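Putative hexulose 6 phosphate synthase (Salmonella typhimurium, PDB 3F4W) is a putative enzyme of the HUMPS family with a TIM-barrel fold, its own function not established. Local coordinates at residues Val17-Asp20 / Lys21-Asp24; Ser94-Arg97 / Ala98-Ala102; Ala118-Arg121 / Leu122-Ala126; Val133-Gly136 / Thr137-Ala141; Thr172-Asp175 / Tyr176-Gly180. All coordinates share one frame; numbering follows the deposited sequence.

Overall arrangement
All five contacts are local, each between adjoining segments, so along the chain they follow in series and none nests in or crosses another; contacts 1, 2, 3 and 5 sample the outer helices of an eight-stranded parallel barrel. Contact 1 ends helix 12-22, between the first two strands. Contacts 2 and 3 lie on helices 89-102 and 116-126, either side of strand 105-109, their centres about 18 Å apart. Contact 4, at a strand end, closes the loop from strand 130-134 into helix 137-141, at the malonate and the second subunit. Contact 5 turns out of helix 173-177 before the last strand. Contacts 1 and 3 lie on opposite sides of the chain's centre, with centres about 37 Å apart.

Contact 1 of 5, residues Val17-Asp20 / Lys21-Asp24; sequences VFMD and KVVD
The Phe18 ring meets Val22 obliquely, its CE2 lying 4.1 Å from Val22 CG2. With CG anti to its own backbone N (chi1 -177°), the ring is swung off the helix; beyond these two segments it touches Leu10, Pro196, Ile190 and Thr191. Met19 folds its thioether chain at both chi2 and chi3, and this double bend carries the terminal methyl to Val23, where CE is 3.8 Å from CB; the two side chains cross at about a right angle. The same methyl is also in van der Waals range of Val22 CG2, so CG2 touches both phenylalanine and methionine. Leu5 and Leu7 of strand 2-7 pack against Met19 from the barrel side. On the outer side Lys21 runs alongside Val17, pointing the same way, with NZ 4.1 Å from CG1. Asp20 turns instead to Lys50, in a salt bridge, and to the hydroxyl of Tyr51.

The backbone changes pitch beneath these side chains. Lys21 N bonds to Phe18 O at 2.9 Å. Met19 O accepts twice: Val23 N, 2.8 Å from it, approaches almost head-on to the carbonyl, whereas Val22 N comes from above the carbonyl plane at 3.1 Å. Such mixed i+3 and i+4 bonding accompanies the tightening of an alpha-helix into a 3-10 turn, here at the end of the first helix of a TIM barrel, in the beta-alpha-beta unit that leads from strand 2-7 to strand 28-31.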
# COMPACT_ATOMS: atom_id res chain seq x y z
N VAL A 17 -20.19 -14.08 5.04
CA VAL A 17 -20.72 -15.00 6.03
C VAL A 17 -20.33 -14.58 7.45
O VAL A 17 -21.16 -14.60 8.36
CB VAL A 17 -20.22 -16.43 5.79
CG1 VAL A 17 -20.45 -17.29 7.02
CG2 VAL A 17 -20.91 -17.03 4.57
N PHE A 18 -19.07 -14.19 7.63
CA PHE A 18 -18.56 -13.83 8.95
C PHE A 18 -19.23 -12.59 9.53
O PHE A 18 -19.51 -12.53 10.72
CB PHE A 18 -17.04 -13.64 8.91
CG PHE A 18 -16.43 -13.34 10.25
CD1 PHE A 18 -16.11 -14.36 11.13
CD2 PHE A 18 -16.19 -12.03 10.64
CE1 PHE A 18 -15.56 -14.08 12.37
CE2 PHE A 18 -15.64 -11.74 11.88
CZ PHE A 18 -15.32 -12.77 12.75
N MET A 19 -19.47 -11.59 8.69
CA MET A 19 -20.05 -10.33 9.15
C MET A 19 -21.42 -10.51 9.81
O MET A 19 -21.77 -9.79 10.74
CB MET A 19 -20.13 -9.30 8.02
CG MET A 19 -18.80 -8.59 7.73
SD MET A 19 -17.97 -7.95 9.21
CE MET A 19 -19.25 -6.94 9.95
N ASP A 20 -22.19 -11.48 9.32
CA ASP A 20 -23.51 -11.74 9.88
C ASP A 20 -23.43 -12.12 11.36
O ASP A 20 -24.40 -11.99 12.10
CB ASP A 20 -24.23 -12.83 9.09
CG ASP A 20 -24.78 -12.33 7.77
OD1 ASP A 20 -24.99 -13.15 6.86
OD2 ASP A 20 -25.00 -11.10 7.66
N LYS A 21 -22.26 -12.59 11.78
CA LYS A 21 -22.07 -13.03 13.16
C LYS A 21 -21.84 -11.87 14.13
O LYS A 21 -22.11 -12.00 15.32
CB LYS A 21 -20.88 -13.98 13.25
CG LYS A 21 -21.05 -15.32 12.56
CD LYS A 21 -19.86 -16.21 12.89
CE LYS A 21 -20.11 -17.67 12.53
NZ LYS A 21 -19.92 -17.90 11.07
N VAL A 22 -21.34 -10.74 13.62
CA VAL A 22 -20.84 -9.69 14.50
C VAL A 22 -21.33 -8.28 14.16
O VAL A 22 -21.17 -7.35 14.95
CB VAL A 22 -19.30 -9.66 14.50
CG1 VAL A 22 -18.75 -10.95 15.10
CG2 VAL A 22 -18.77 -9.46 13.09
N VAL A 23 -21.94 -8.12 12.99
CA VAL A 23 -22.21 -6.78 12.46
C VAL A 23 -22.97 -5.85 13.40
O VAL A 23 -22.76 -4.63 13.38
CB VAL A 23 -22.92 -6.84 11.09
CG1 VAL A 23 -24.35 -7.35 11.25
CG2 VAL A 23 -22.91 -5.46 10.44
N ASP A 24 -23.86 -6.40 14.23
CA ASP A 24 -24.68 -5.57 15.12
C ASP A 24 -23.87 -4.87 16.22
O ASP A 24 -24.32 -3.88 16.80
CB ASP A 24 -25.81 -6.39 15.75
CG ASP A 24 -26.92 -6.71 14.76
OD1 ASP A 24 -26.95 -6.09 13.67
OD2 ASP A 24 -27.77 -7.57 15.07

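Contact 2 of 5, residues Ser94-Arg97 / Ala98-Ala102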
# COMPACT_ATOMS: atom_id res chain seq x y z
N SER A 94 -3.75 15.10 -1.53
CA SER A 94 -4.52 14.65 -2.69
C SER A 94 -5.65 13.73 -2.24
O SER A 94 -6.78 13.84 -2.73
CB SER A 94 -3.64 13.90 -3.69
OG SER A 94 -2.82 14.80 -4.42
N CYS A 95 -5.33 12.82 -1.33
CA CYS A 95 -6.34 11.93 -0.76
C CYS A 95 -7.44 12.73 -0.08
O CYS A 95 -8.62 12.49 -0.32
CB CYS A 95 -5.70 10.96 0.24
SG CYS A 95 -4.54 9.79 -0.49
N ILE A 96 -7.05 13.68 0.75
CA ILE A 96 -8.01 14.51 1.48
C ILE A 96 -8.88 15.34 0.53
O ILE A 96 -10.08 15.51 0.77
CB ILE A 96 -7.31 15.43 2.48
CG1 ILE A 96 -6.65 14.60 3.58
CG2 ILE A 96 -8.31 16.41 3.09
CD1 ILE A 96 -5.82 15.42 4.55
N ARG A 97 -8.29 15.83 -0.54
CA ARG A 97 -9.06 16.55 -1.54
C ARG A 97 -10.13 15.65 -2.15
O ARG A 97 -11.28 16.06 -2.32
CB ARG A 97 -8.16 17.11 -2.64
CG ARG A 97 -8.80 18.25 -3.40
CD ARG A 97 -9.33 19.28 -2.42
NE ARG A 97 -10.26 20.21 -3.05
CZ ARG A 97 -11.57 20.03 -3.12
NH1 ARG A 97 -12.12 18.94 -2.61
NH2 ARG A 97 -12.34 20.94 -3.72
N ALA A 98 -9.76 14.41 -2.46
CA ALA A 98 -10.71 13.44 -2.99
C ALA A 98 -11.83 13.15 -1.99
O ALA A 98 -12.99 12.98 -2.37
CB ALA A 98 -10.01 12.15 -3.40
N ALA A 99 -11.47 13.08 -0.71
CA ALA A 99 -12.45 12.85 0.34
C ALA A 99 -13.45 14.01 0.42
O ALA A 99 -14.65 13.78 0.52
CB ALA A 99 -11.76 12.65 1.68
N LYS A 100 -12.94 15.23 0.37
CA LYS A 100 -13.79 16.41 0.45
C LYS A 100 -14.81 16.43 -0.69
O LYS A 100 -15.98 16.73 -0.48
CB LYS A 100 -12.96 17.70 0.42
CG LYS A 100 -12.00 17.85 1.59
CD LYS A 100 -12.72 17.97 2.92
CE LYS A 100 -11.74 18.29 4.05
NZ LYS A 100 -12.40 18.32 5.39
N GLU A 101 -14.36 16.12 -1.90
CA GLU A 101 -15.26 16.05 -3.05
C GLU A 101 -16.39 15.07 -2.78
O GLU A 101 -17.53 15.30 -3.20
CB GLU A 101 -14.50 15.64 -4.31
CG GLU A 101 -13.42 16.63 -4.72
CD GLU A 101 -12.46 16.07 -5.75
OE1 GLU A 101 -12.83 15.11 -6.46
OE2 GLU A 101 -11.33 16.59 -5.83
N ALA A 102 -16.08 13.99 -2.08
CA ALA A 102 -17.04 12.92 -1.85
C ALA A 102 -17.82 13.10 -0.55
O ALA A 102 -18.74 12.34 -0.26
CB ALA A 102 -16.32 11.57 -1.85
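Arg97 lays the end of its side chain across Lys100 and Glu101, meeting each at about a right angle. A bend at chi2 (50°) turns the chain forward along the helix, toward its C-terminal end, and brings NH1 within 3.4 Å of both Lys100 CB and Glu101 CG. NH1 thus meets aliphatic carbon of both residues. Glu101 OE2, whose position is doubtful, is modelled over one face of the guanidinium, offset toward the rim. No N-H points at Glu101 OE2, so any attraction between the opposite charges is probably electrostatic alone.

Ile96 and Lys100, one turn apart, run side by side in the same direction, Ile96 CG2 lying 4.0 Å from Lys100 CE. Lys100 CG also lies 3.1 Å from Ile96 O before the lysine chain heads off the helix.

Four successive i to i+4 backbone bonds hold this part of the helix, from Ala98 N to Ser94 O at 3.0 Å through to Glu101 N to Arg97 O at 3.1 Å. On the inner side the small residues Cys95, Ala98 and Ala99 permit close packing: Cys95 and Ala99 touch Val106 of strand 105-109, while Ala98 meets His67 and Ser70 of helix 66-75. This amphipathic alpha-helix, with its charged residues outward, belongs to the beta-alpha-beta crossover from strand 80-84 to strand 105-109 of a TIM barrel.

Contact 3 of 5, residues Ala118-Arg121 / Leu122-Ala126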
# COMPACT_ATOMS: atom_id res chain seq x y z
N ALA A 118 6.69 15.24 15.68
CA ALA A 118 6.98 16.11 14.55
C ALA A 118 6.02 15.84 13.38
O ALA A 118 5.54 16.77 12.74
CB ALA A 118 8.43 15.94 14.10
N ARG A 119 5.74 14.57 13.13
CA ARG A 119 4.91 14.18 12.00
C ARG A 119 3.46 14.60 12.22
O ARG A 119 2.79 15.08 11.30
CB ARG A 119 5.00 12.67 11.76
CG ARG A 119 4.54 12.22 10.39
CD ARG A 119 5.36 12.89 9.30
NE ARG A 119 4.89 12.51 7.97
CZ ARG A 119 5.27 13.10 6.84
NH1 ARG A 119 6.12 14.12 6.88
NH2 ARG A 119 4.79 12.69 5.68
N VAL A 120 2.97 14.42 13.45
CA VAL A 120 1.62 14.84 13.80
C VAL A 120 1.43 16.34 13.61
O VAL A 120 0.43 16.78 13.05
CB VAL A 120 1.26 14.44 15.24
CG1 VAL A 120 -0.08 15.04 15.63
CG2 VAL A 120 1.22 12.92 15.37
N ARG A 121 2.40 17.13 14.06
CA ARG A 121 2.31 18.58 13.92
C ARG A 121 2.22 18.94 12.45
O ARG A 121 1.40 19.76 12.04
CB ARG A 121 3.53 19.28 14.53
CG ARG A 121 3.78 18.99 16.00
CD ARG A 121 5.00 19.78 16.50
NE ARG A 121 5.55 19.22 17.73
CZ ARG A 121 6.72 18.59 17.80
NH1 ARG A 121 7.49 18.46 16.73
NH2 ARG A 121 7.14 18.11 18.96
N LEU A 122 3.08 18.31 11.66
CA LEU A 122 3.16 18.58 10.23
C LEU A 122 1.85 18.23 9.53
O LEU A 122 1.34 19.00 8.72
CB LEU A 122 4.32 17.80 9.62
CG LEU A 122 4.79 18.18 8.22
CD1 LEU A 122 6.18 17.61 7.96
CD2 LEU A 122 3.81 17.67 7.20
N LEU A 123 1.30 17.06 9.85
CA LEU A 123 0.12 16.56 9.16
C LEU A 123 -1.13 17.35 9.51
O LEU A 123 -1.97 17.63 8.64
CB LEU A 123 -0.08 15.08 9.45
CG LEU A 123 1.06 14.18 8.97
CD1 LEU A 123 0.79 12.73 9.33
CD2 LEU A 123 1.29 14.36 7.48
N GLU A 124 -1.27 17.71 10.78
CA GLU A 124 -2.43 18.48 11.21
C GLU A 124 -2.45 19.86 10.56
O GLU A 124 -3.50 20.32 10.12
CB GLU A 124 -2.46 18.61 12.73
CG GLU A 124 -2.91 17.35 13.44
CD GLU A 124 -3.44 17.62 14.83
OE1 GLU A 124 -4.67 17.73 15.00
OE2 GLU A 124 -2.61 17.74 15.76
N GLU A 125 -1.29 20.51 10.49
CA GLU A 125 -1.24 21.83 9.88
C GLU A 125 -1.40 21.72 8.36
O GLU A 125 -1.67 22.71 7.69
CB GLU A 125 0.05 22.56 10.26
CG GLU A 125 1.32 21.93 9.71
CD GLU A 125 2.58 22.61 10.23
OE1 GLU A 125 2.62 22.92 11.45
OE2 GLU A 125 3.52 22.82 9.43
N ALA A 126 -1.25 20.51 7.84
CA ALA A 126 -1.45 20.26 6.41
C ALA A 126 -2.90 19.91 6.09
O ALA A 126 -3.28 19.85 4.92
CB ALA A 126 -0.51 19.15 5.93
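Van der Waals contacts join Arg119 to the two leucines that follow it. Its CG lies 3.9 Å from Leu123 CD1, while Leu123 CD2 sits over one face of the guanidinium, offset toward the rim. Leu122 CD1 reaches the same group obliquely, 3.7 Å from NH1. A bend at chi2 (59°) turns the arginine chain toward these methyls. Val120 and Glu124 lie parallel one turn apart, with Val120 CG1 3.7 Å from Glu124 OE2.

The polar ends are gripped from outside the two segments. Arg119 NE donates to the carbonyl of Gly85, and Glu124 takes backbone N-H groups of Arg158, Lys159 and Ala160 with its two carboxylate oxygens.

Main-chain bonds are regular i to i+4 links, such as Leu123 N to Arg119 O at 2.9 Å and Glu124 N to Val120 O at 3.0 Å. Glu125 folds back on this backbone, its CG 3.2 Å from Arg121 O.

Both long polar residues thus pack their neighbours along the helix while their ends tie helix 116-126 to other loops. Three backbone N-H groups converging on Glu124 would be expected to favour its ionised form, and the bond from Arg119 NE to Gly85 O probably fixes the guanidinium, with Leu123 CD2 packed over one face.

Contact 4 of 5, residues Val133-Gly136 / Thr137-Ala141. With MLI (malonate ion), chain C.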
# COMPACT_ATOMS: atom_id res chain seq x y z
N VAL A 133 -2.99 5.59 15.16
CA VAL A 133 -1.75 4.99 15.59
C VAL A 133 -1.90 3.50 15.34
O VAL A 133 -2.97 2.93 15.58
CB VAL A 133 -1.40 5.28 17.08
CG1 VAL A 133 -2.18 6.48 17.59
CG2 VAL A 133 -1.63 4.06 17.94
N HIS A 134 -0.85 2.87 14.84
CA HIS A 134 -0.96 1.51 14.35
C HIS A 134 0.36 0.75 14.47
O HIS A 134 1.34 1.09 13.81
CB HIS A 134 -1.43 1.52 12.90
CG HIS A 134 -1.81 0.17 12.37
ND1 HIS A 134 -2.04 -0.06 11.03
CD2 HIS A 134 -2.00 -1.01 13.00
CE1 HIS A 134 -2.36 -1.33 10.86
NE2 HIS A 134 -2.34 -1.93 12.04
N THR A 135 0.37 -0.26 15.32
CA THR A 135 1.44 -1.24 15.32
C THR A 135 0.98 -2.38 14.43
O THR A 135 -0.01 -3.04 14.73
CB THR A 135 1.72 -1.74 16.75
OG1 THR A 135 2.20 -0.65 17.55
CG2 THR A 135 2.77 -2.85 16.74
N GLY A 136 1.69 -2.60 13.33
CA GLY A 136 1.27 -3.56 12.32
C GLY A 136 1.31 -4.99 12.81
O GLY A 136 1.91 -5.28 13.85
N THR A 137 0.68 -5.89 12.06
CA THR A 137 0.60 -7.29 12.45
C THR A 137 1.98 -7.96 12.48
O THR A 137 2.25 -8.80 13.33
CB THR A 137 -0.37 -8.09 11.56
OG1 THR A 137 0.02 -7.97 10.19
CG2 THR A 137 -1.80 -7.58 11.73
N ASP A 138 2.87 -7.58 11.56
CA ASP A 138 4.23 -8.10 11.58
C ASP A 138 4.96 -7.63 12.84
O ASP A 138 5.69 -8.39 13.48
CB ASP A 138 5.01 -7.67 10.33
CG ASP A 138 4.42 -8.24 9.05
OD1 ASP A 138 3.71 -9.26 9.12
OD2 ASP A 138 4.67 -7.67 7.97
N GLN A 139 4.76 -6.36 13.19
CA GLN A 139 5.35 -5.83 14.42
C GLN A 139 4.78 -6.51 15.66
O GLN A 139 5.51 -6.81 16.60
CB GLN A 139 5.19 -4.31 14.48
CG GLN A 139 6.05 -3.57 13.48
CD GLN A 139 5.75 -2.09 13.44
OE1 GLN A 139 4.60 -1.67 13.57
NE2 GLN A 139 6.79 -1.28 13.26
N GLN A 140 3.47 -6.76 15.66
CA GLN A 140 2.83 -7.47 16.78
C GLN A 140 3.43 -8.86 16.96
O GLN A 140 3.60 -9.32 18.09
CB GLN A 140 1.33 -7.61 16.54
CG GLN A 140 0.59 -6.30 16.40
CD GLN A 140 -0.80 -6.50 15.85
OE1 GLN A 140 -1.47 -7.48 16.19
NE2 GLN A 140 -1.25 -5.59 15.00
N ALA A 141 3.74 -9.52 15.86
CA ALA A 141 4.32 -10.86 15.92
C ALA A 141 5.64 -10.82 16.68
O ALA A 141 6.06 -11.82 17.26
CB ALA A 141 4.53 -11.41 14.52
C1 MLI C . -5.76 -5.16 13.54
C2 MLI C . -4.35 -4.63 13.53
C3 MLI C . -5.74 -6.46 14.31
O6 MLI C . -3.77 -4.44 12.47
O7 MLI C . -3.72 -4.65 14.57
O8 MLI C . -6.05 -6.44 15.50
O9 MLI C . -5.70 -7.52 13.71
O HOH W 1 4.30 1.23 13.86
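Gln140 climbs back from the first turn of helix 137-141 toward the preceding loop. Its CB lies 3.6 Å from Gly136 O and its CG closer still, at 3.0 Å; beyond CG the chain is extended (chi2 166°), which carries the amide past that carbonyl. At the tip NE2 donates to Thr135 O at 2.8 Å, the acceptor lying near the amide plane, and also to malonate O7 at 2.7 Å with a more bent geometry. The malonate, probably from the crystallisation liquor, receives a bond from His134 NE2 to O6 of the same carboxylate at 2.9 Å, near the ring plane at its edge; Gly167 N and Ser188 N bond it as well. Asp109 holds the other ring nitrogen of His134.

Gln139 answers from the preceding position: OE1 accepts Gly136 N on a lone pair at 3.1 Å, while its NE2 goes to Asp88 of the second subunit. Gly136 is the N-cap residue, and its carbonyl takes Gln140 N at 2.8 Å.

The two glutamines thus satisfy Thr135 O and Gly136 N in the strand-to-helix loop. Gln140 is probably held in one amide orientation, and with His134 donates to the two oxygens of one malonate carboxylate.

Contact 5 of 5, residues Thr172-Asp175 / Tyr176-Gly180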
# COMPACT_ATOMS: atom_id res chain seq x y z
N THR A 172 -7.32 -6.65 26.52
CA THR A 172 -6.54 -5.42 26.64
C THR A 172 -7.30 -4.16 26.24
O THR A 172 -6.79 -3.05 26.40
CB THR A 172 -5.29 -5.48 25.75
OG1 THR A 172 -5.69 -5.71 24.39
CG2 THR A 172 -4.38 -6.62 26.21
N VAL A 173 -8.52 -4.32 25.72
CA VAL A 173 -9.26 -3.18 25.20
C VAL A 173 -9.48 -2.08 26.25
O VAL A 173 -9.49 -0.89 25.93
CB VAL A 173 -10.61 -3.61 24.58
CG1 VAL A 173 -11.46 -4.36 25.59
CG2 VAL A 173 -11.35 -2.39 24.03
N LYS A 174 -9.66 -2.47 27.51
CA LYS A 174 -9.88 -1.47 28.55
C LYS A 174 -8.71 -0.50 28.72
O LYS A 174 -8.90 0.70 28.92
CB LYS A 174 -10.23 -2.13 29.89
CG LYS A 174 -10.71 -1.14 30.94
CD LYS A 174 -10.79 -1.78 32.31
CE LYS A 174 -11.12 -0.76 33.38
NZ LYS A 174 -11.02 -1.35 34.74
N ASP A 175 -7.49 -1.02 28.63
CA ASP A 175 -6.29 -0.18 28.71
C ASP A 175 -6.39 0.97 27.72
O ASP A 175 -6.04 2.11 28.03
CB ASP A 175 -5.03 -0.99 28.40
CG ASP A 175 -4.79 -2.10 29.41
OD1 ASP A 175 -3.97 -3.00 29.13
OD2 ASP A 175 -5.42 -2.07 30.49
N TYR A 176 -6.87 0.67 26.52
CA TYR A 176 -6.95 1.65 25.45
C TYR A 176 -8.15 2.57 25.59
O TYR A 176 -8.05 3.77 25.36
CB TYR A 176 -6.97 0.94 24.09
CG TYR A 176 -5.66 0.26 23.79
CD1 TYR A 176 -4.61 0.95 23.18
CD2 TYR A 176 -5.45 -1.06 24.16
CE1 TYR A 176 -3.40 0.33 22.93
CE2 TYR A 176 -4.24 -1.69 23.91
CZ TYR A 176 -3.22 -0.99 23.29
OH TYR A 176 -2.02 -1.61 23.05
N ALA A 177 -9.29 1.99 25.96
CA ALA A 177 -10.52 2.76 26.09
C ALA A 177 -10.35 3.87 27.12
O ALA A 177 -10.82 4.99 26.91
CB ALA A 177 -11.67 1.84 26.48
N LEU A 178 -9.67 3.55 28.21
CA LEU A 178 -9.44 4.52 29.29
C LEU A 178 -8.73 5.78 28.81
O LEU A 178 -8.88 6.84 29.41
CB LEU A 178 -8.63 3.88 30.42
CG LEU A 178 -9.41 2.99 31.40
CD1 LEU A 178 -8.46 2.09 32.19
CD2 LEU A 178 -10.26 3.83 32.33
N LEU A 179 -7.95 5.65 27.74
CA LEU A 179 -7.20 6.79 27.22
C LEU A 179 -8.07 7.67 26.34
O LEU A 179 -7.74 8.83 26.08
CB LEU A 179 -5.97 6.31 26.45
CG LEU A 179 -4.91 5.61 27.31
CD1 LEU A 179 -3.81 5.00 26.46
CD2 LEU A 179 -4.33 6.60 28.31
N GLY A 180 -9.19 7.12 25.87
CA GLY A 180 -10.17 7.89 25.14
C GLY A 180 -9.90 8.14 23.67
O GLY A 180 -10.03 9.27 23.19
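Tyr176 turns its ring back beside the start of the helix, where CD2 comes 3.3 Å from Thr172 O, close to the ring plane. With CG anti to its carbonyl carbon (chi1 -67°), the ring edge also faces Val173 O. That carbonyl is used by the backbone as well: Ala177 N bonds to it at 2.9 Å, nearly straight on, and Tyr176 N adds a weak bond.

Asp175, just before it, packs its side chain on Ile147, and its own carbonyl meets Leu179, whose CG is 3.7 Å from Asp175 O. Lys174 stretches out in a fully extended chain and crosses Leu178 obliquely, both its CG and its CE lying 4.1 Å from Leu178 CD1. Beneath them Leu178 N bonds to Lys174 O at 3.0 Å. The chain then leaves through a type I turn from Ala177 to Gly180, where glycine takes positive phi.

This short helix lies between two longer ones. Tyr176 packs on Ile147 and Leu150 of helix 147-156, Val173 and Ala177 lean on helix 196-209, and the turn at Gly180 leads on to strand 183-186, within the beta-alpha-beta unit that began with strand 161-165.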